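PDB 7BGM: phosphoribosyl-AMP cyclohydrolase from Medicago truncatula, which probably catalyses the second and third steps of histidine biosynthesis, hydrolysing phosphoribosyl-ATP to phosphoribosyl-AMP and then opening the adenine ring of that product. Local coordinates for residues 5-13 / 78-86; 128-139 / 198-209. All coordinates share one frame; numbering follows the deposited sequence.

Contact 1 of 2, residues 5-13 / 78-86. With ZN (zinc ion), chain D; ZN (zinc ion), chain G.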
loop_
_atom_site.group_PDB
_atom_site.type_symbol
_atom_site.label_atom_id
_atom_site.label_comp_id
_atom_site.label_asym_id
_atom_site.label_seq_id
_atom_site.Cartn_x
_atom_site.Cartn_y
_atom_site.Cartn_z
ATOM N N ASP A 5 17.965 -22.248 7.794
ATOM C CA ASP A 5 17.319 -23.493 8.206
ATOM C C ASP A 5 16.548 -23.314 9.512
ATOM O O ASP A 5 15.407 -23.783 9.644
ATOM C CB ASP A 5 18.360 -24.614 8.346
ATOM C CG ASP A 5 18.942 -25.063 7.006
ATOM O OD1 ASP A 5 18.496 -24.561 5.950
ATOM O OD2 ASP A 5 19.848 -25.933 7.003
ATOM N N SER A 6 17.145 -22.614 10.480
ATOM C CA SER A 6 16.482 -22.410 11.763
ATOM C C SER A 6 15.216 -21.571 11.591
ATOM O O SER A 6 14.176 -21.851 12.207
ATOM C CB SER A 6 17.471 -21.778 12.757
ATOM O OG SER A 6 16.823 -21.395 13.964
ATOM N N LEU A 7 15.270 -20.564 10.724
ATOM C CA LEU A 7 14.094 -19.756 10.465
ATOM C C LEU A 7 13.009 -20.587 9.793
ATOM O O LEU A 7 11.822 -20.504 10.148
ATOM C CB LEU A 7 14.499 -18.563 9.596
ATOM C CG LEU A 7 13.479 -17.514 9.170
ATOM C CD1 LEU A 7 12.878 -17.973 7.908
ATOM C CD2 LEU A 7 12.388 -17.226 10.213
ATOM N N LEU A 8 13.389 -21.369 8.784
ATOM C CA LEU A 8 12.385 -22.164 8.080
ATOM C C LEU A 8 11.723 -23.185 9.000
ATOM O O LEU A 8 10.544 -23.496 8.826
ATOM C CB LEU A 8 13.020 -22.855 6.880
ATOM C CG LEU A 8 13.548 -21.902 5.812
ATOM C CD1 LEU A 8 14.361 -22.700 4.812
ATOM C CD2 LEU A 8 12.439 -21.142 5.100
ATOM N N ASP A 9 12.446 -23.692 9.999
ATOM C CA ASP A 9 11.828 -24.629 10.939
ATOM C C ASP A 9 10.717 -23.976 11.757
ATOM O O ASP A 9 9.871 -24.684 12.326
ATOM C CB ASP A 9 12.869 -25.196 11.898
ATOM C CG ASP A 9 13.876 -26.112 11.213
ATOM O OD1 ASP A 9 13.693 -26.419 10.011
ATOM O OD2 ASP A 9 14.841 -26.537 11.895
ATOM N N SER A 10 10.707 -22.654 11.847
ATOM C CA SER A 10 9.730 -21.946 12.667
ATOM C C SER A 10 8.501 -21.512 11.889
ATOM O O SER A 10 7.577 -20.928 12.491
ATOM C CB SER A 10 10.389 -20.721 13.310
ATOM O OG SER A 10 10.486 -19.664 12.355
ATOM N N VAL A 11 8.469 -21.760 10.554
ATOM C CA VAL A 11 7.314 -21.423 9.739
ATOM C C VAL A 11 6.266 -22.513 9.920
ATOM O O VAL A 11 6.608 -23.699 10.056
ATOM C CB VAL A 11 7.720 -21.280 8.255
ATOM C CG1 VAL A 11 6.492 -21.084 7.335
ATOM C CG2 VAL A 11 8.717 -20.140 8.074
ATOM N N LYS A 12 4.993 -22.111 9.976
ATOM C CA LYS A 12 3.875 -23.037 10.156
ATOM C C LYS A 12 3.397 -23.490 8.780
ATOM O O LYS A 12 2.404 -22.991 8.232
ATOM C CB LYS A 12 2.760 -22.377 10.963
ATOM C CG LYS A 12 1.539 -23.226 11.247
ATOM C CD LYS A 12 0.510 -22.360 11.957
ATOM C CE LYS A 12 -0.762 -23.118 12.304
ATOM N NZ LYS A 12 -1.772 -22.148 12.849
ATOM N N TRP A 13 4.142 -24.454 8.222
ATOM C CA TRP A 13 3.809 -25.034 6.924
ATOM C C TRP A 13 2.503 -25.822 7.046
ATOM O O TRP A 13 2.213 -26.403 8.097
ATOM C CB TRP A 13 4.944 -25.962 6.427
ATOM C CG TRP A 13 6.327 -25.328 6.501
ATOM C CD1 TRP A 13 7.305 -25.563 7.472
ATOM C CD2 TRP A 13 6.869 -24.327 5.624
ATOM N NE1 TRP A 13 8.415 -24.763 7.241
ATOM C CE2 TRP A 13 8.173 -24.001 6.116
ATOM C CE3 TRP A 13 6.396 -23.683 4.457
ATOM C CZ2 TRP A 13 8.995 -23.060 5.493
ATOM C CZ3 TRP A 13 7.222 -22.711 3.841
ATOM C CH2 TRP A 13 8.518 -22.427 4.362
ATOM N N PHE A 78 8.582 -10.682 5.596
ATOM C CA PHE A 78 7.874 -10.715 6.868
ATOM C C PHE A 78 6.989 -11.960 6.999
ATOM O O PHE A 78 6.317 -12.369 6.037
ATOM C CB PHE A 78 6.990 -9.465 7.055
ATOM C CG PHE A 78 7.759 -8.172 7.235
ATOM C CD1 PHE A 78 8.254 -7.485 6.127
ATOM C CD2 PHE A 78 8.046 -7.680 8.513
ATOM C CE1 PHE A 78 8.960 -6.324 6.251
ATOM C CE2 PHE A 78 8.762 -6.473 8.659
ATOM C CZ PHE A 78 9.251 -5.822 7.523
ATOM N N LEU A 79 6.928 -12.516 8.216
ATOM C CA LEU A 79 5.943 -13.522 8.592
ATOM C C LEU A 79 4.797 -12.852 9.351
ATOM O O LEU A 79 5.014 -11.850 10.051
ATOM C CB LEU A 79 6.567 -14.587 9.512
ATOM C CG LEU A 79 7.709 -15.424 8.968
ATOM C CD1 LEU A 79 8.318 -16.357 10.022
ATOM C CD2 LEU A 79 7.181 -16.211 7.808
ATOM N N ASP A 80 3.588 -13.431 9.259
ATOM C CA ASP A 80 2.477 -12.968 10.096
ATOM C C ASP A 80 2.571 -13.574 11.504
ATOM O O ASP A 80 3.479 -14.350 11.841
ATOM C CB ASP A 80 1.098 -13.184 9.432
ATOM C CG ASP A 80 0.566 -14.610 9.501
ATOM O OD1 ASP A 80 1.389 -15.528 9.558
ATOM O OD2 ASP A 80 -0.708 -14.756 9.390
ATOM N N CYS A 81 1.628 -13.173 12.351
ATOM C CA CYS A 81 1.709 -13.484 13.784
ATOM C C CYS A 81 1.764 -14.995 14.062
ATOM O O CYS A 81 2.463 -15.441 14.987
ATOM C CB CYS A 81 0.524 -12.847 14.509
ATOM S SG CYS A 81 -1.121 -13.398 13.824
ATOM N N ASP A 82 1.032 -15.794 13.303
ATOM C CA ASP A 82 1.033 -17.239 13.521
ATOM C C ASP A 82 1.885 -17.981 12.482
ATOM O O ASP A 82 1.841 -19.226 12.412
ATOM C CB ASP A 82 -0.407 -17.789 13.603
ATOM C CG ASP A 82 -1.284 -17.421 12.408
ATOM O OD1 ASP A 82 -0.762 -16.939 11.370
ATOM O OD2 ASP A 82 -2.531 -17.640 12.512
ATOM N N ARG A 83 2.681 -17.236 11.708
ATOM C CA ARG A 83 3.814 -17.729 10.905
ATOM C C ARG A 83 3.380 -18.644 9.757
ATOM O O ARG A 83 4.156 -19.491 9.317
ATOM C CB ARG A 83 4.847 -18.428 11.806
ATOM C CG ARG A 83 5.172 -17.631 13.064
ATOM C CD ARG A 83 6.223 -18.286 13.913
ATOM N NE ARG A 83 7.597 -18.149 13.444
ATOM C CZ ARG A 83 8.380 -17.099 13.705
ATOM N NH1 ARG A 83 7.930 -16.050 14.389
ATOM N NH2 ARG A 83 9.623 -17.096 13.290
ATOM N N ASP A 84 2.167 -18.495 9.241
ATOM C CA ASP A 84 1.764 -19.260 8.052
ATOM C C ASP A 84 1.561 -18.402 6.804
ATOM O O ASP A 84 1.052 -18.900 5.793
ATOM C CB ASP A 84 0.484 -20.071 8.325
ATOM C CG ASP A 84 -0.696 -19.192 8.737
ATOM O OD1 ASP A 84 -0.597 -17.925 8.641
ATOM O OD2 ASP A 84 -1.709 -19.766 9.175
ATOM N N SER A 85 1.941 -17.125 6.853
ATOM C CA SER A 85 1.746 -16.163 5.781
ATOM C C SER A 85 2.997 -15.298 5.688
ATOM O O SER A 85 3.550 -14.894 6.715
ATOM C CB SER A 85 0.514 -15.309 6.076
ATOM O OG SER A 85 0.266 -14.441 4.995
ATOM N N ILE A 86 3.480 -15.076 4.472
ATOM C CA ILE A 86 4.743 -14.399 4.210
ATOM C C ILE A 86 4.481 -13.235 3.289
ATOM O O ILE A 86 3.788 -13.408 2.282
ATOM C CB ILE A 86 5.742 -15.364 3.551
ATOM C CG1 ILE A 86 5.929 -16.571 4.488
ATOM C CG2 ILE A 86 7.035 -14.644 3.223
ATOM C CD1 ILE A 86 6.787 -17.696 3.904
HETATM ZN ZN ZN D . -1.483 -16.484 9.547
HETATM ZN ZN ZN G . -2.361 -11.477 13.756
HETATM O O HOH W 1 -2.410 -22.201 9.539
HETATM O O HOH W 2 -3.100 -20.400 11.860
HETATM O O HOH W 3 -3.329 -16.896 10.250
HETATM O O HOH W 4 -2.527 -16.239 7.709
#

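Contact 2 of 2, residues 128-139 / 198-209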
loop_
_atom_site.group_PDB
_atom_site.type_symbol
_atom_site.label_atom_id
_atom_site.label_comp_id
_atom_site.label_asym_id
_atom_site.label_seq_id
_atom_site.Cartn_x
_atom_site.Cartn_y
_atom_site.Cartn_z
ATOM N N LEU A 128 -4.238 7.150 -2.169
ATOM C CA LEU A 128 -3.311 8.058 -2.842
ATOM C C LEU A 128 -3.227 7.753 -4.333
ATOM O O LEU A 128 -3.203 8.668 -5.161
ATOM C CB LEU A 128 -1.931 7.966 -2.193
ATOM C CG LEU A 128 -0.800 8.828 -2.719
ATOM C CD1 LEU A 128 -1.220 10.297 -2.655
ATOM C CD2 LEU A 128 0.463 8.563 -1.874
ATOM N N TYR A 129 -3.189 6.467 -4.695
ATOM C CA TYR A 129 -3.048 6.033 -6.085
ATOM C C TYR A 129 -4.371 6.156 -6.841
ATOM O O TYR A 129 -4.366 6.395 -8.068
ATOM C CB TYR A 129 -2.464 4.600 -6.102
ATOM C CG TYR A 129 -1.160 4.654 -5.319
ATOM C CD1 TYR A 129 0.003 5.157 -5.920
ATOM C CD2 TYR A 129 -1.109 4.312 -3.934
ATOM C CE1 TYR A 129 1.188 5.289 -5.207
ATOM C CE2 TYR A 129 0.082 4.443 -3.211
ATOM C CZ TYR A 129 1.229 4.963 -3.861
ATOM O OH TYR A 129 2.425 5.117 -3.196
ATOM N N ALA A 130 -5.495 6.058 -6.111
ATOM C CA ALA A 130 -6.809 6.315 -6.690
ATOM C C ALA A 130 -6.919 7.771 -7.120
ATOM O O ALA A 130 -7.401 8.078 -8.221
ATOM C CB ALA A 130 -7.913 5.943 -5.689
ATOM N N LEU A 131 -6.447 8.678 -6.281
ATOM C CA LEU A 131 -6.430 10.077 -6.676
ATOM C C LEU A 131 -5.518 10.296 -7.880
ATOM O O LEU A 131 -5.863 11.045 -8.803
ATOM C CB LEU A 131 -5.995 10.945 -5.498
ATOM C CG LEU A 131 -5.846 12.436 -5.829
ATOM C CD1 LEU A 131 -7.168 13.001 -6.342
ATOM C CD2 LEU A 131 -5.418 13.184 -4.588
ATOM N N GLU A 132 -4.338 9.672 -7.875
ATOM C CA GLU A 132 -3.453 9.771 -9.028
ATOM C C GLU A 132 -4.160 9.303 -10.294
ATOM O O GLU A 132 -4.076 9.952 -11.346
ATOM C CB GLU A 132 -2.188 8.956 -8.781
ATOM C CG GLU A 132 -1.212 8.936 -9.937
ATOM C CD GLU A 132 0.081 8.232 -9.576
ATOM O OE1 GLU A 132 0.005 7.043 -9.213
ATOM O OE2 GLU A 132 1.160 8.883 -9.615
ATOM N N SER A 133 -4.896 8.194 -10.203
ATOM C CA SER A 133 -5.587 7.679 -11.380
ATOM C C SER A 133 -6.674 8.635 -11.865
ATOM O O SER A 133 -6.822 8.869 -13.076
ATOM C CB SER A 133 -6.155 6.302 -11.044
ATOM O OG SER A 133 -6.866 5.743 -12.122
ATOM N N THR A 134 -7.444 9.204 -10.938
ATOM C CA THR A 134 -8.484 10.159 -11.310
ATOM C C THR A 134 -7.900 11.352 -12.056
ATOM O O THR A 134 -8.433 11.770 -13.088
ATOM C CB THR A 134 -9.222 10.615 -10.051
ATOM O OG1 THR A 134 -9.983 9.515 -9.539
ATOM C CG2 THR A 134 -10.160 11.776 -10.347
ATOM N N ILE A 135 -6.791 11.899 -11.558
ATOM C CA ILE A 135 -6.171 13.046 -12.219
ATOM C C ILE A 135 -5.719 12.683 -13.630
ATOM O O ILE A 135 -5.906 13.454 -14.580
ATOM C CB ILE A 135 -5.004 13.564 -11.363
ATOM C CG1 ILE A 135 -5.542 14.157 -10.063
ATOM C CG2 ILE A 135 -4.168 14.561 -12.154
ATOM C CD1 ILE A 135 -4.443 14.399 -9.022
ATOM N N SER A 136 -5.099 11.511 -13.778
ATOM C CA SER A 136 -4.640 11.046 -15.082
ATOM C C SER A 136 -5.809 10.920 -16.055
ATOM O O SER A 136 -5.725 11.365 -17.215
ATOM C CB SER A 136 -3.905 9.707 -14.904
ATOM O OG SER A 136 -3.437 9.181 -16.136
ATOM N N GLN A 137 -6.931 10.369 -15.584
ATOM C CA GLN A 137 -8.117 10.286 -16.429
ATOM C C GLN A 137 -8.606 11.666 -16.849
ATOM O O GLN A 137 -9.016 11.851 -17.997
ATOM C CB GLN A 137 -9.223 9.535 -15.704
ATOM C CG GLN A 137 -8.851 8.129 -15.350
ATOM C CD GLN A 137 -9.939 7.457 -14.546
ATOM O OE1 GLN A 137 -11.112 7.523 -14.902
ATOM N NE2 GLN A 137 -9.558 6.817 -13.449
ATOM N N ARG A 138 -8.584 12.644 -15.935
ATOM C CA ARG A 138 -8.971 14.005 -16.312
ATOM C C ARG A 138 -8.021 14.577 -17.357
ATOM O O ARG A 138 -8.450 15.277 -18.288
ATOM C CB ARG A 138 -9.004 14.918 -15.085
ATOM C CG ARG A 138 -9.890 14.427 -13.964
ATOM C CD ARG A 138 -11.335 14.867 -14.118
ATOM N NE ARG A 138 -12.203 14.160 -13.174
ATOM C CZ ARG A 138 -12.255 14.383 -11.857
ATOM N NH1 ARG A 138 -11.486 15.309 -11.292
ATOM N NH2 ARG A 138 -13.080 13.673 -11.095
ATOM N N LYS A 139 -6.721 14.306 -17.209
ATOM C CA LYS A 139 -5.735 14.811 -18.162
ATOM C C LYS A 139 -5.978 14.240 -19.553
ATOM O O LYS A 139 -5.799 14.929 -20.565
ATOM C CB LYS A 139 -4.324 14.473 -17.666
ATOM C CG LYS A 139 -3.172 15.052 -18.498
ATOM C CD LYS A 139 -1.826 14.750 -17.849
ATOM C CE LYS A 139 -0.661 15.248 -18.692
ATOM N NZ LYS A 139 -0.651 14.554 -20.015
ATOM N N MET A 198 -0.068 16.940 -6.849
ATOM C CA MET A 198 -0.257 15.801 -7.738
ATOM C C MET A 198 -0.771 16.215 -9.115
ATOM O O MET A 198 -0.523 15.502 -10.097
ATOM C CB MET A 198 -1.174 14.777 -7.072
ATOM C CG MET A 198 -0.369 14.012 -6.055
ATOM S SD MET A 198 -1.410 13.015 -5.020
ATOM C CE MET A 198 -1.875 11.771 -6.214
ATOM N N VAL A 199 -1.496 17.333 -9.214
ATOM C CA VAL A 199 -1.864 17.831 -10.541
ATOM C C VAL A 199 -0.620 18.247 -11.319
ATOM O O VAL A 199 -0.492 17.954 -12.520
ATOM C CB VAL A 199 -2.889 18.977 -10.436
ATOM C CG1 VAL A 199 -3.259 19.503 -11.836
ATOM C CG2 VAL A 199 -4.132 18.492 -9.690
ATOM N N LEU A 200 0.326 18.916 -10.648
ATOM C CA LEU A 200 1.597 19.246 -11.292
ATOM C C LEU A 200 2.367 17.988 -11.683
ATOM O O LEU A 200 2.940 17.920 -12.779
ATOM C CB LEU A 200 2.444 20.152 -10.382
ATOM C CG LEU A 200 3.824 20.593 -10.882
ATOM C CD1 LEU A 200 4.203 21.985 -10.301
ATOM C CD2 LEU A 200 4.923 19.599 -10.541
ATOM N N LEU A 201 2.398 16.969 -10.804
ATOM C CA LEU A 201 3.063 15.722 -11.188
ATOM C C LEU A 201 2.464 15.148 -12.464
ATOM O O LEU A 201 3.197 14.657 -13.339
ATOM C CB LEU A 201 2.968 14.690 -10.064
ATOM C CG LEU A 201 3.656 15.001 -8.737
ATOM C CD1 LEU A 201 3.546 13.798 -7.802
ATOM C CD2 LEU A 201 5.123 15.373 -8.958
ATOM N N ALA A 202 1.134 15.204 -12.595
ATOM C CA ALA A 202 0.497 14.693 -13.807
ATOM C C ALA A 202 0.960 15.451 -15.047
ATOM O O ALA A 202 1.230 14.845 -16.098
ATOM C CB ALA A 202 -1.022 14.769 -13.679
ATOM N N LEU A 203 1.057 16.778 -14.948
ATOM C CA LEU A 203 1.528 17.570 -16.084
ATOM C C LEU A 203 2.976 17.237 -16.460
ATOM O O LEU A 203 3.338 17.307 -17.647
ATOM C CB LEU A 203 1.370 19.065 -15.778
ATOM C CG LEU A 203 -0.069 19.574 -15.644
ATOM C CD1 LEU A 203 -0.127 21.023 -15.198
ATOM C CD2 LEU A 203 -0.823 19.378 -16.975
ATOM N N LYS A 204 3.803 16.844 -15.483
ATOM C CA LYS A 204 5.209 16.512 -15.713
ATOM C C LYS A 204 5.453 15.029 -15.983
ATOM O O LYS A 204 6.610 14.634 -16.190
ATOM C CB LYS A 204 6.062 16.944 -14.512
ATOM C CG LYS A 204 6.048 18.453 -14.250
ATOM C CD LYS A 204 6.607 19.286 -15.436
ATOM C CE LYS A 204 8.082 18.980 -15.709
ATOM N NZ LYS A 204 8.642 19.772 -16.894
ATOM N N ASP A 205 4.403 14.207 -15.975
ATOM C CA ASP A 205 4.515 12.778 -16.266
ATOM C C ASP A 205 5.323 12.065 -15.176
ATOM O O ASP A 205 6.100 11.149 -15.457
ATOM C CB ASP A 205 5.123 12.541 -17.660
ATOM C CG ASP A 205 4.863 11.139 -18.188
ATOM O OD1 ASP A 205 3.965 10.451 -17.658
ATOM O OD2 ASP A 205 5.563 10.725 -19.142
ATOM N N VAL A 206 5.154 12.507 -13.929
ATOM C CA VAL A 206 5.822 11.911 -12.768
ATOM C C VAL A 206 4.805 11.116 -11.965
ATOM O O VAL A 206 3.725 11.621 -11.642
ATOM C CB VAL A 206 6.500 12.974 -11.885
ATOM C CG1 VAL A 206 7.090 12.307 -10.654
ATOM C CG2 VAL A 206 7.604 13.650 -12.689
ATOM N N LYS A 207 5.158 9.871 -11.645
ATOM C CA LYS A 207 4.344 9.014 -10.789
ATOM C C LYS A 207 4.727 9.171 -9.314
ATOM O O LYS A 207 5.899 9.327 -8.966
ATOM C CB LYS A 207 4.519 7.557 -11.204
ATOM C CG LYS A 207 4.153 7.298 -12.642
ATOM C CD LYS A 207 2.716 6.943 -12.780
ATOM C CE LYS A 207 2.496 5.590 -12.072
ATOM N NZ LYS A 207 1.420 4.747 -12.600
ATOM N N VAL A 208 3.719 9.095 -8.439
ATOM C CA VAL A 208 3.964 9.094 -6.993
ATOM C C VAL A 208 5.005 8.038 -6.617
ATOM O O VAL A 208 5.886 8.277 -5.780
ATOM C CB VAL A 208 2.638 8.855 -6.237
ATOM C CG1 VAL A 208 2.891 8.489 -4.752
ATOM C CG2 VAL A 208 1.722 10.081 -6.350
ATOM N N GLU A 209 4.892 6.838 -7.202
ATOM C CA GLU A 209 5.863 5.766 -6.938
ATOM C C GLU A 209 7.306 6.218 -7.198
ATOM O O GLU A 209 8.229 5.840 -6.455
ATOM C CB GLU A 209 5.523 4.527 -7.774
ATOM C CG GLU A 209 6.553 3.414 -7.613
ATOM C CD GLU A 209 6.146 2.095 -8.292
ATOM O OE1 GLU A 209 5.155 2.103 -9.071
ATOM O OE2 GLU A 209 6.870 1.083 -8.081
HETATM O O HOH W 5 2.508 5.952 -8.489
HETATM O O HOH W 6 1.366 11.498 -9.911
#

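Contact 1 of 2, residues 5-13 / 78-86
Arg83 grips Ser10 side-on with two nitrogens. Arg83 NH2 donates to Ser10 OG at 2.9 Å, close to the guanidinium plane and fairly straight at 160°. Arg83 NE donates to Ser10 O at 2.9 Å, a more bent bond that meets the oxygen from above its carbonyl plane. Arg83 also accepts through its backbone: Lys12 N reaches Arg83 O at 2.8 Å. Val11 CG1 lies against that same oxygen. Leu79 CD1 lies over one face of the Arg83 guanidinium, toward its rim, and also touches Leu7 CD2. The second shell fixes the serine. Ser10 OG sits between the backbone N and carbonyl carbon (Ser10 chi1 79°) and donates to Leu7 O at 2.7 Å, on a lone pair. The hydroxyl thus takes part in two bonds, accepting from Arg83 NH2 and donating to Leu7 O.

Lys12 is fully extended and runs past Asp82 O toward the metal site. Lys12 NZ stays 4.4 Å from Asp84 OD2, too far for a salt bridge. Waters lie between the ammonium and the OD2 atoms of Asp82 and Asp84, but a bridge through them is doubtful. The other oxygens of these carboxylates, OD1, bind a zinc ion with Asp80 OD2 and two waters. Asp80 to Arg83 form a type I turn that holds two of the three aspartates; Asp84 follows directly after it. Cys81 binds a different zinc ion with Cys97 and Cys104 of the second subunit. The contact joins the end of helix 3-9 to the turn between strands 76-80 and 85-92, with helix 39-48 packed on Leu8 and Ile86.

Contact 2 of 2, residues 128-139 / 198-209
Met198 fits as a knob into a hole formed by Leu128, Leu131, Glu132 and Ile135 of the facing helix. Met198 CB meets Ile135 CD1 at 3.8 Å. Further out, Met198 SD lies 3.6 Å from Leu128 CD1 and also touches Leu131 CD2. The chain then bends at its last torsion (Met198 chi3 71°). This turns the methyl to the helix backbone, where Met198 CE lies 3.5 Å from Leu128 O and close to Glu132 N. One turn on, Ile135 CG2 packs on Ala202 CB at 3.5 Å.

Glu132 is extended and reaches the start of the next helix. Glu132 OE2 accepts from Val208 N at 2.8 Å in a nearly straight bond (172°), on the syn side of the carboxylate. One water links OE1 to Glu209 N, and another links OE2 to Val206 O. The carboxylate thus meets the first turn of helix 208-218, whose dipole probably favours its negative charge. With an alanine in place of Glu132, Val208 N is likely to lose its carboxylate acceptor, and each of the two waters one of its partners. Val208 CG1 packs on Leu128 CD2 and Tyr129 CE1.

Before that start, helix 183-204 ends in a Schellman motif at Asp205. The axes of segments 128-139 and 198-204 cross at -54°, 9.8 Å apart at their closest. This is helix packing within the all-alpha, MazG-type pyrophosphohydrolase domain.

The two contacts follow one another along the chain: contact 1 closes before contact 2 opens. Their centres are about 38 Å apart, on opposite sides of the chain's centre, and their nearest atoms are about 16 Å apart. They share no helix or strand. Contact 1 belongs to the mixed-sheet cyclohydrolase part, and contact 2 to the helical pyrophosphohydrolase part. This matches a bifunctional enzyme with its two activities in separate domains. Both contacts touch the second subunit. At contact 1 strand 76-80 pairs with a strand of that chain; at contact 2 Leu131 packs on its Phe219. The dimer therefore involves both domains.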